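PDB 6LSV: probable 2-oxoglutarate-dependent dioxygenase At5g05600 from Arabidopsis thaliana, which catalyses the 2-oxoglutarate- and iron-dependent hydroxylation of the plant stress hormone jasmonate to 12-hydroxyjasmonate. Local coordinates for residues A[65-73]-A[181-189]; A[169-180]-A[296-304]. All coordinates share one frame; numbering follows the deposited sequence.

Contact 1: residues A[65-73]-A[181-189]; sequences MARISEACR and RVLSTNLGL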
loop_
_atom_site.group_PDB
_atom_site.type_symbol
_atom_site.label_atom_id
_atom_site.label_comp_id
_atom_site.label_asym_id
_atom_site.label_seq_id
_atom_site.Cartn_x
_atom_site.Cartn_y
_atom_site.Cartn_z
ATOM N N MET A 65 -19.414 11.301 -8.800
ATOM C CA MET A 65 -18.227 11.808 -9.475
ATOM C C MET A 65 -17.678 13.026 -8.748
ATOM O O MET A 65 -16.459 13.198 -8.639
ATOM C CB MET A 65 -18.551 12.142 -10.930
ATOM C CG MET A 65 -17.474 11.717 -11.900
ATOM S SD MET A 65 -17.455 9.938 -12.152
ATOM C CE MET A 65 -16.319 9.831 -13.534
ATOM N N ALA A 66 -18.566 13.867 -8.218
ATOM C CA ALA A 66 -18.112 14.968 -7.379
ATOM C C ALA A 66 -17.543 14.454 -6.062
ATOM O O ALA A 66 -16.553 14.994 -5.557
ATOM C CB ALA A 66 -19.256 15.949 -7.132
ATOM N N ARG A 67 -18.143 13.403 -5.498
ATOM C CA ARG A 67 -17.664 12.873 -4.225
ATOM C C ARG A 67 -16.313 12.188 -4.386
ATOM O O ARG A 67 -15.407 12.384 -3.568
ATOM C CB ARG A 67 -18.683 11.902 -3.632
ATOM C CG ARG A 67 -19.978 12.549 -3.190
ATOM C CD ARG A 67 -21.057 11.497 -3.020
ATOM N NE ARG A 67 -20.531 10.289 -2.392
ATOM C CZ ARG A 67 -21.103 9.675 -1.362
ATOM N NH1 ARG A 67 -22.224 10.160 -0.845
ATOM N NH2 ARG A 67 -20.558 8.579 -0.847
ATOM N N ILE A 68 -16.167 11.369 -5.431
ATOM C CA ILE A 68 -14.890 10.714 -5.702
ATOM C C ILE A 68 -13.790 11.753 -5.874
ATOM O O ILE A 68 -12.712 11.654 -5.273
ATOM C CB ILE A 68 -15.002 9.819 -6.949
ATOM C CG1 ILE A 68 -16.000 8.682 -6.727
ATOM C CG2 ILE A 68 -13.639 9.268 -7.333
ATOM C CD1 ILE A 68 -16.215 7.851 -7.969
ATOM N N SER A 69 -14.045 12.766 -6.705
ATOM C CA SER A 69 -13.054 13.813 -6.914
ATOM C C SER A 69 -12.845 14.634 -5.651
ATOM O O SER A 69 -11.721 15.075 -5.382
ATOM C CB SER A 69 -13.474 14.715 -8.072
ATOM O OG SER A 69 -12.969 16.026 -7.891
ATOM N N GLU A 70 -13.900 14.840 -4.858
ATOM C CA GLU A 70 -13.722 15.512 -3.576
ATOM C C GLU A 70 -12.835 14.696 -2.643
ATOM O O GLU A 70 -12.034 15.259 -1.888
ATOM C CB GLU A 70 -15.077 15.782 -2.929
ATOM C CG GLU A 70 -15.120 17.032 -2.057
ATOM C CD GLU A 70 -14.934 18.320 -2.849
ATOM O OE1 GLU A 70 -13.777 18.772 -2.995
ATOM O OE2 GLU A 70 -15.947 18.885 -3.320
ATOM N N ALA A 71 -12.959 13.366 -2.685
ATOM C CA ALA A 71 -12.143 12.517 -1.824
ATOM C C ALA A 71 -10.683 12.527 -2.268
ATOM O O ALA A 71 -9.770 12.637 -1.438
ATOM C CB ALA A 71 -12.694 11.091 -1.815
ATOM N N CYS A 72 -10.446 12.422 -3.578
ATOM C CA CYS A 72 -9.080 12.357 -4.087
ATOM C C CYS A 72 -8.318 13.661 -3.891
ATOM O O CYS A 72 -7.083 13.639 -3.846
ATOM C CB CYS A 72 -9.090 11.988 -5.571
ATOM S SG CYS A 72 -9.831 10.382 -5.927
ATOM N N ARG A 73 -9.019 14.789 -3.772
ATOM C CA ARG A 73 -8.353 16.080 -3.655
ATOM C C ARG A 73 -8.076 16.472 -2.208
ATOM O O ARG A 73 -7.034 17.069 -1.922
ATOM C CB ARG A 73 -9.192 17.166 -4.333
ATOM C CG ARG A 73 -9.314 17.007 -5.840
ATOM C CD ARG A 73 -10.391 17.930 -6.397
ATOM N NE ARG A 73 -10.601 17.731 -7.828
ATOM C CZ ARG A 73 -10.423 18.675 -8.748
ATOM N NH1 ARG A 73 -10.028 19.889 -8.386
ATOM N NH2 ARG A 73 -10.636 18.405 -10.029
ATOM N N ARG A 181 -9.911 5.308 -15.150
ATOM C CA ARG A 181 -10.756 6.088 -16.046
ATOM C C ARG A 181 -11.567 7.127 -15.282
ATOM O O ARG A 181 -11.810 8.228 -15.789
ATOM C CB ARG A 181 -11.675 5.159 -16.840
ATOM C CG ARG A 181 -10.932 4.162 -17.713
ATOM C CD ARG A 181 -11.762 3.738 -18.909
ATOM N NE ARG A 181 -13.035 3.147 -18.512
ATOM C CZ ARG A 181 -13.215 1.848 -18.284
ATOM N NH1 ARG A 181 -12.199 1.002 -18.409
ATOM N NH2 ARG A 181 -14.410 1.395 -17.925
ATOM N N VAL A 182 -11.995 6.798 -14.063
ATOM C CA VAL A 182 -12.709 7.780 -13.253
ATOM C C VAL A 182 -11.751 8.862 -12.764
ATOM O O VAL A 182 -12.088 10.053 -12.764
ATOM C CB VAL A 182 -13.438 7.086 -12.089
ATOM C CG1 VAL A 182 -14.078 8.117 -11.165
ATOM C CG2 VAL A 182 -14.488 6.118 -12.621
ATOM N N LEU A 183 -10.542 8.470 -12.348
ATOM C CA LEU A 183 -9.562 9.449 -11.886
ATOM C C LEU A 183 -9.206 10.437 -12.990
ATOM O O LEU A 183 -9.103 11.646 -12.744
ATOM C CB LEU A 183 -8.305 8.737 -11.383
ATOM C CG LEU A 183 -8.449 7.892 -10.115
ATOM C CD1 LEU A 183 -7.103 7.315 -9.706
ATOM C CD2 LEU A 183 -9.043 8.716 -8.989
ATOM N N SER A 184 -9.017 9.935 -14.215
ATOM C CA SER A 184 -8.704 10.801 -15.350
ATOM C C SER A 184 -9.852 11.756 -15.648
ATOM O O SER A 184 -9.653 12.969 -15.784
ATOM C CB SER A 184 -8.416 9.961 -16.597
ATOM O OG SER A 184 -7.297 9.115 -16.427
ATOM N N THR A 185 -11.062 11.212 -15.799
ATOM C CA THR A 185 -12.217 12.023 -16.159
ATOM C C THR A 185 -12.454 13.126 -15.136
ATOM O O THR A 185 -12.735 14.273 -15.501
ATOM C CB THR A 185 -13.439 11.119 -16.279
ATOM O OG1 THR A 185 -13.324 10.325 -17.464
ATOM C CG2 THR A 185 -14.712 11.935 -16.334
ATOM N N ASN A 186 -12.319 12.805 -13.847
ATOM C CA ASN A 186 -12.555 13.801 -12.811
ATOM C C ASN A 186 -11.598 14.983 -12.912
ATOM O O ASN A 186 -11.885 16.044 -12.351
ATOM C CB ASN A 186 -12.457 13.151 -11.430
ATOM C CG ASN A 186 -13.795 12.637 -10.936
ATOM O OD1 ASN A 186 -14.793 13.355 -10.963
ATOM N ND2 ASN A 186 -13.824 11.387 -10.491
ATOM N N LEU A 187 -10.476 14.832 -13.611
ATOM C CA LEU A 187 -9.578 15.946 -13.876
ATOM C C LEU A 187 -9.873 16.626 -15.205
ATOM O O LEU A 187 -9.067 17.442 -15.663
ATOM C CB LEU A 187 -8.119 15.476 -13.846
ATOM C CG LEU A 187 -7.549 15.065 -12.484
ATOM C CD1 LEU A 187 -6.105 14.590 -12.602
ATOM C CD2 LEU A 187 -7.665 16.201 -11.479
ATOM N N GLY A 188 -11.005 16.309 -15.832
ATOM C CA GLY A 188 -11.335 16.893 -17.117
ATOM C C GLY A 188 -10.469 16.417 -18.261
ATOM O O GLY A 188 -10.347 17.120 -19.270
ATOM N N LEU A 189 -9.858 15.244 -18.132
ATOM C CA LEU A 189 -8.993 14.687 -19.160
ATOM C C LEU A 189 -9.716 13.589 -19.932
ATOM O O LEU A 189 -10.756 13.080 -19.504
ATOM C CB LEU A 189 -7.713 14.114 -18.546
ATOM C CG LEU A 189 -6.939 14.966 -17.539
ATOM C CD1 LEU A 189 -6.014 14.088 -16.710
ATOM C CD2 LEU A 189 -6.148 16.047 -18.246
#
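Ser69 and Asn186 are the nearest CA pair, 5.9 Å apart, where helix 65-73 crosses helix 181-186 nearly at right angles (-88°). The Asn186 side chain lies in the middle of the contact: its amide carbon CG sits 3.6 Å from Ser69 CB, with Met65 and Ile68 beside the amide group. Which end of that amide is oxygen is doubtful, because the built OD1 faces another acceptor, Met65 O. One turn back, Val182 CG1 fills the angle between two apolar side chains, lying 3.7 Å from Met65 CE and 3.9 Å from Ile68 CD1. Met65 bends at chi2 (74°), and its methyl end also meets the methyl of Thr185. The contact joins helix 63-74 of the N-terminal region to the last turns of helix 161-186, the long helix that lines the outside of the jelly-roll core. Gly188, with positive phi, ends this helix as the C-prime residue of a Schellman motif. On the inner side, Cys72 SG packs 3.6 Å from Leu183 CD2, and Tyr279 touches Cys72, Asn186 and Leu187. Arg73 runs extended from CG to NE, presenting its guanidinium edge to the helix end, with NH2 3.5 Å from Asn186 O.

Contact 2: residues A[169-180]-A[296-304]; sequences GEELVKLSGRIM and SLAFFYNPK. With AKG (2-oxoglutaric acid), chain C; JAA ({(1R,2R)-3-oxo-2-[(2Z)-pent-2-en-1-yl]cyclopentyl}acetic acid), chain D.
Ser176 O accepts the backbone N-H of Met180 at 2.7 Å (N to O), a helical bond between two residues that both touch the Tyr301 ring. Both lie on helix 169-180, which packs outside the double-stranded beta-helix (jelly-roll) of the 2-oxoglutarate oxygenases and crosses strand 296-302 at -51°. The strand alternates: Phe299 and Tyr301 point to the helix, Ala298 and Phe300 into the barrel. Leu172 CB sits squarely over the face of the Phe299 ring, 3.7 Å from its centroid, a CH-pi contact, while CD2 reaches back to Phe299 CB. Val173 comes from another direction, CG2 meeting the ring's edge at CZ. In both aromatics CG lies opposite the backbone N (chi1 174° in Phe299, -167° in Tyr301), which extends the rings further in the direction that strand alternation gives them. A second CH-pi contact follows one turn on, where Ser176 CB lies over the Tyr301 face, 3.5 Å from the ring centroid and offset toward the rim. Met180, folded at chi2 and chi3, adds an oblique Met-aromatic contact, its SD 5.1 Å from the Tyr301 centroid and its CE at the ring's edge. At the far end of the ring, Tyr301 OH is hydrogen-bonded with Gln195 NE2 of helix 193-197. Across the sheet, Phe300 CZ touches C09 of jasmonate at 3.9 Å, and Ala298 CB approaches O1 of 2-oxoglutarate. At the start of the strand, Ser296 OG lies 2.9 Å from O4 of 2-oxoglutarate and nearly as close to O3, both weak bonds competing for one proton.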
loop_
_atom_site.group_PDB
_atom_site.type_symbol
_atom_site.label_atom_id
_atom_site.label_comp_id
_atom_site.label_asym_id
_atom_site.label_seq_id
_atom_site.Cartn_x
_atom_site.Cartn_y
_atom_site.Cartn_z
ATOM N N GLY A 169 -4.896 -11.043 -8.257
ATOM C CA GLY A 169 -4.133 -10.060 -9.009
ATOM C C GLY A 169 -4.771 -9.717 -10.342
ATOM O O GLY A 169 -4.795 -8.552 -10.749
ATOM N N GLU A 170 -5.301 -10.725 -11.039
ATOM C CA GLU A 170 -5.983 -10.475 -12.304
ATOM C C GLU A 170 -7.191 -9.568 -12.111
ATOM O O GLU A 170 -7.419 -8.644 -12.902
ATOM C CB GLU A 170 -6.416 -11.798 -12.933
ATOM C CG GLU A 170 -5.592 -12.242 -14.122
ATOM C CD GLU A 170 -6.272 -13.348 -14.901
ATOM O OE1 GLU A 170 -7.202 -13.041 -15.676
ATOM O OE2 GLU A 170 -5.886 -14.523 -14.726
ATOM N N GLU A 171 -7.978 -9.818 -11.063
ATOM C CA GLU A 171 -9.200 -9.052 -10.856
ATOM C C GLU A 171 -8.896 -7.610 -10.472
ATOM O O GLU A 171 -9.595 -6.687 -10.904
ATOM C CB GLU A 171 -10.057 -9.725 -9.784
ATOM C CG GLU A 171 -10.700 -11.026 -10.232
ATOM C CD GLU A 171 -11.648 -10.832 -11.401
ATOM O OE1 GLU A 171 -11.340 -11.326 -12.507
ATOM O OE2 GLU A 171 -12.698 -10.179 -11.215
ATOM N N LEU A 172 -7.856 -7.395 -9.664
ATOM C CA LEU A 172 -7.539 -6.043 -9.218
ATOM C C LEU A 172 -6.827 -5.239 -10.298
ATOM O O LEU A 172 -6.904 -4.006 -10.296
ATOM C CB LEU A 172 -6.707 -6.095 -7.935
ATOM C CG LEU A 172 -7.536 -6.011 -6.647
ATOM C CD1 LEU A 172 -8.475 -7.200 -6.510
ATOM C CD2 LEU A 172 -6.654 -5.910 -5.429
ATOM N N VAL A 173 -6.138 -5.905 -11.226
ATOM C CA VAL A 173 -5.622 -5.207 -12.400
ATOM C C VAL A 173 -6.775 -4.669 -13.240
ATOM O O VAL A 173 -6.741 -3.525 -13.711
ATOM C CB VAL A 173 -4.702 -6.136 -13.214
ATOM C CG1 VAL A 173 -4.515 -5.609 -14.632
ATOM C CG2 VAL A 173 -3.354 -6.290 -12.523
ATOM N N LYS A 174 -7.824 -5.480 -13.423
ATOM C CA LYS A 174 -9.005 -5.030 -14.156
ATOM C C LYS A 174 -9.698 -3.881 -13.433
ATOM O O LYS A 174 -10.098 -2.889 -14.055
ATOM C CB LYS A 174 -9.979 -6.195 -14.349
ATOM C CG LYS A 174 -9.529 -7.248 -15.346
ATOM C CD LYS A 174 -10.545 -8.375 -15.448
ATOM C CE LYS A 174 -9.971 -9.574 -16.188
ATOM N NZ LYS A 174 -10.367 -10.869 -15.561
ATOM N N LEU A 175 -9.867 -4.010 -12.116
ATOM C CA LEU A 175 -10.518 -2.960 -11.342
ATOM C C LEU A 175 -9.725 -1.660 -11.400
ATOM O O LEU A 175 -10.308 -0.573 -11.481
ATOM C CB LEU A 175 -10.697 -3.425 -9.895
ATOM C CG LEU A 175 -11.116 -2.395 -8.842
ATOM C CD1 LEU A 175 -12.447 -1.739 -9.208
ATOM C CD2 LEU A 175 -11.183 -3.043 -7.465
ATOM N N SER A 176 -8.392 -1.749 -11.367
ATOM C CA SER A 176 -7.581 -0.538 -11.422
ATOM C C SER A 176 -7.793 0.209 -12.733
ATOM O O SER A 176 -7.909 1.439 -12.738
ATOM C CB SER A 176 -6.101 -0.873 -11.231
ATOM O OG SER A 176 -5.889 -1.746 -10.135
ATOM N N GLY A 177 -7.849 -0.518 -13.852
ATOM C CA GLY A 177 -8.047 0.138 -15.135
ATOM C C GLY A 177 -9.329 0.946 -15.184
ATOM O O GLY A 177 -9.358 2.053 -15.726
ATOM N N ARG A 178 -10.403 0.407 -14.602
ATOM C CA ARG A 178 -11.661 1.144 -14.531
ATOM C C ARG A 178 -11.548 2.342 -13.596
ATOM O O ARG A 178 -12.087 3.416 -13.887
ATOM C CB ARG A 178 -12.786 0.210 -14.082
ATOM C CG ARG A 178 -13.316 -0.684 -15.207
ATOM C CD ARG A 178 -13.371 -2.154 -14.810
ATOM N NE ARG A 178 -14.028 -2.967 -15.835
ATOM C CZ ARG A 178 -13.423 -3.450 -16.920
ATOM N NH1 ARG A 178 -12.131 -3.219 -17.124
ATOM N NH2 ARG A 178 -14.109 -4.171 -17.799
ATOM N N ILE A 179 -10.857 2.179 -12.464
ATOM C CA ILE A 179 -10.674 3.287 -11.529
ATOM C C ILE A 179 -9.821 4.381 -12.159
ATOM O O ILE A 179 -10.046 5.577 -11.930
ATOM C CB ILE A 179 -10.060 2.774 -10.213
ATOM C CG1 ILE A 179 -11.046 1.874 -9.470
ATOM C CG2 ILE A 179 -9.620 3.939 -9.335
ATOM C CD1 ILE A 179 -10.485 1.300 -8.178
ATOM N N MET A 180 -8.826 3.991 -12.963
ATOM C CA MET A 180 -8.005 4.977 -13.658
ATOM C C MET A 180 -8.848 5.864 -14.562
ATOM O O MET A 180 -8.548 7.054 -14.720
ATOM C CB MET A 180 -6.921 4.272 -14.472
ATOM C CG MET A 180 -5.874 3.570 -13.625
ATOM S SD MET A 180 -4.578 4.683 -13.071
ATOM C CE MET A 180 -3.537 4.663 -14.527
ATOM N N SER A 296 -3.735 -7.657 6.160
ATOM C CA SER A 296 -4.195 -6.729 5.139
ATOM C C SER A 296 -3.417 -6.946 3.852
ATOM O O SER A 296 -2.241 -7.319 3.871
ATOM C CB SER A 296 -4.065 -5.276 5.600
ATOM O OG SER A 296 -4.537 -5.129 6.928
ATOM N N LEU A 297 -4.090 -6.703 2.732
ATOM C CA LEU A 297 -3.545 -6.951 1.404
ATOM C C LEU A 297 -3.449 -5.628 0.659
ATOM O O LEU A 297 -4.462 -4.948 0.459
ATOM C CB LEU A 297 -4.414 -7.947 0.632
ATOM C CG LEU A 297 -4.288 -9.443 0.953
ATOM C CD1 LEU A 297 -4.819 -9.787 2.338
ATOM C CD2 LEU A 297 -5.003 -10.264 -0.104
ATOM N N ALA A 298 -2.236 -5.269 0.249
ATOM C CA ALA A 298 -1.969 -4.016 -0.446
ATOM C C ALA A 298 -1.575 -4.332 -1.882
ATOM O O ALA A 298 -0.482 -4.850 -2.136
ATOM C CB ALA A 298 -0.875 -3.219 0.262
ATOM N N PHE A 299 -2.466 -4.019 -2.816
ATOM C CA PHE A 299 -2.201 -4.160 -4.240
ATOM C C PHE A 299 -1.751 -2.812 -4.788
ATOM O O PHE A 299 -2.436 -1.800 -4.599
ATOM C CB PHE A 299 -3.455 -4.658 -4.963
ATOM C CG PHE A 299 -3.332 -4.700 -6.460
ATOM C CD1 PHE A 299 -3.738 -3.624 -7.233
ATOM C CD2 PHE A 299 -2.835 -5.827 -7.095
ATOM C CE1 PHE A 299 -3.634 -3.661 -8.610
ATOM C CE2 PHE A 299 -2.728 -5.871 -8.472
ATOM C CZ PHE A 299 -3.127 -4.786 -9.229
ATOM N N PHE A 300 -0.598 -2.798 -5.452
ATOM C CA PHE A 300 -0.008 -1.574 -5.981
ATOM C C PHE A 300 -0.145 -1.566 -7.499
ATOM O O PHE A 300 0.320 -2.490 -8.174
ATOM C CB PHE A 300 1.460 -1.449 -5.576
ATOM C CG PHE A 300 1.694 -1.522 -4.092
ATOM C CD1 PHE A 300 1.156 -0.573 -3.235
ATOM C CD2 PHE A 300 2.461 -2.541 -3.557
ATOM C CE1 PHE A 300 1.380 -0.643 -1.866
ATOM C CE2 PHE A 300 2.691 -2.614 -2.197
ATOM C CZ PHE A 300 2.149 -1.663 -1.351
ATOM N N TYR A 301 -0.781 -0.523 -8.025
ATOM C CA TYR A 301 -0.932 -0.313 -9.462
ATOM C C TYR A 301 -0.004 0.830 -9.859
ATOM O O TYR A 301 -0.240 1.987 -9.494
ATOM C CB TYR A 301 -2.386 -0.005 -9.811
ATOM C CG TYR A 301 -2.711 -0.085 -11.282
ATOM C CD1 TYR A 301 -2.873 -1.313 -11.914
ATOM C CD2 TYR A 301 -2.875 1.068 -12.036
ATOM C CE1 TYR A 301 -3.189 -1.387 -13.258
ATOM C CE2 TYR A 301 -3.184 1.003 -13.380
ATOM C CZ TYR A 301 -3.337 -0.226 -13.986
ATOM O OH TYR A 301 -3.644 -0.290 -15.325
ATOM N N ASN A 302 1.049 0.509 -10.605
ATOM C CA ASN A 302 2.126 1.466 -10.770
ATOM C C ASN A 302 2.367 1.788 -12.238
ATOM O O ASN A 302 2.073 0.972 -13.116
ATOM C CB ASN A 302 3.419 0.923 -10.151
ATOM C CG ASN A 302 3.287 0.666 -8.665
ATOM O OD1 ASN A 302 2.607 1.405 -7.954
ATOM N ND2 ASN A 302 3.932 -0.391 -8.187
ATOM N N PRO A 303 2.895 2.971 -12.536
ATOM C CA PRO A 303 3.325 3.253 -13.908
ATOM C C PRO A 303 4.538 2.415 -14.269
ATOM O O PRO A 303 5.325 2.023 -13.404
ATOM C CB PRO A 303 3.668 4.747 -13.878
ATOM C CG PRO A 303 3.968 5.042 -12.451
ATOM C CD PRO A 303 3.108 4.120 -11.636
ATOM N N LYS A 304 4.669 2.128 -15.563
ATOM C CA LYS A 304 5.878 1.497 -16.082
ATOM C C LYS A 304 7.119 2.192 -15.525
ATOM O O LYS A 304 7.257 3.414 -15.620
ATOM C CB LYS A 304 5.857 1.553 -17.611
ATOM C CG LYS A 304 6.868 0.669 -18.306
ATOM C CD LYS A 304 6.607 0.619 -19.806
ATOM C CE LYS A 304 7.684 -0.166 -20.535
ATOM N NZ LYS A 304 9.039 0.398 -20.299
HETATM C C1 AKG C . 0.037 -0.802 3.300
HETATM O O1 AKG C . -0.223 -0.163 2.250
HETATM O O2 AKG C . 1.004 -1.613 3.303
HETATM C C2 AKG C . -0.806 -0.564 4.558
HETATM O O5 AKG C . -0.814 0.518 5.040
HETATM C C3 AKG C . -1.636 -1.680 5.208
HETATM C C4 AKG C . -2.941 -1.086 5.748
HETATM C C5 AKG C . -3.590 -2.022 6.769
HETATM O O3 AKG C . -4.839 -2.036 6.930
HETATM O O4 AKG C . -2.865 -2.782 7.458
HETATM O O01 JAA D . 7.370 -3.439 0.606
HETATM O O02 JAA D . 7.384 -0.742 -5.157
HETATM O O03 JAA D . 9.466 -0.375 -4.650
HETATM C C04 JAA D . 7.692 -1.656 -2.246
HETATM C C05 JAA D . 7.423 -1.594 -0.643
HETATM C C06 JAA D . 8.992 -2.495 -2.369
HETATM C C07 JAA D . 9.156 -3.131 -1.154
HETATM C C08 JAA D . 7.840 -2.762 -0.247
HETATM C C09 JAA D . 5.878 -1.403 -0.315
HETATM C C10 JAA D . 7.884 -0.359 -2.813
HETATM C C11 JAA D . 5.528 0.086 -0.277
HETATM C C12 JAA D . 8.266 -0.500 -4.290
HETATM C C13 JAA D . 4.842 0.615 0.718
HETATM C C14 JAA D . 4.366 -0.236 1.893
HETATM C C15 JAA D . 4.808 0.411 3.205
#

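Overall arrangement
Both contacts use helix 161-186: segment 169-180 of contact 2 runs directly into segment 181-189 of contact 1, and Met180 O is hydrogen-bonded to Ser184 OG across that junction. Their centres are about 17 Å apart. Contact 2 is the inner one, its centre about 11 Å from that of the chain, while contact 1, at about 20 Å, lies away from the annotated sites. One helix thus backs the catalytic barrel along its middle and meets the N-terminal region at its end. The side chain of Phe299 is about 11 Å from the bound iron and about 9 Å from that of its ligand Asp229. The helix covers the outer face of strand 296-302, whose other face meets 2-oxoglutarate and jasmonate.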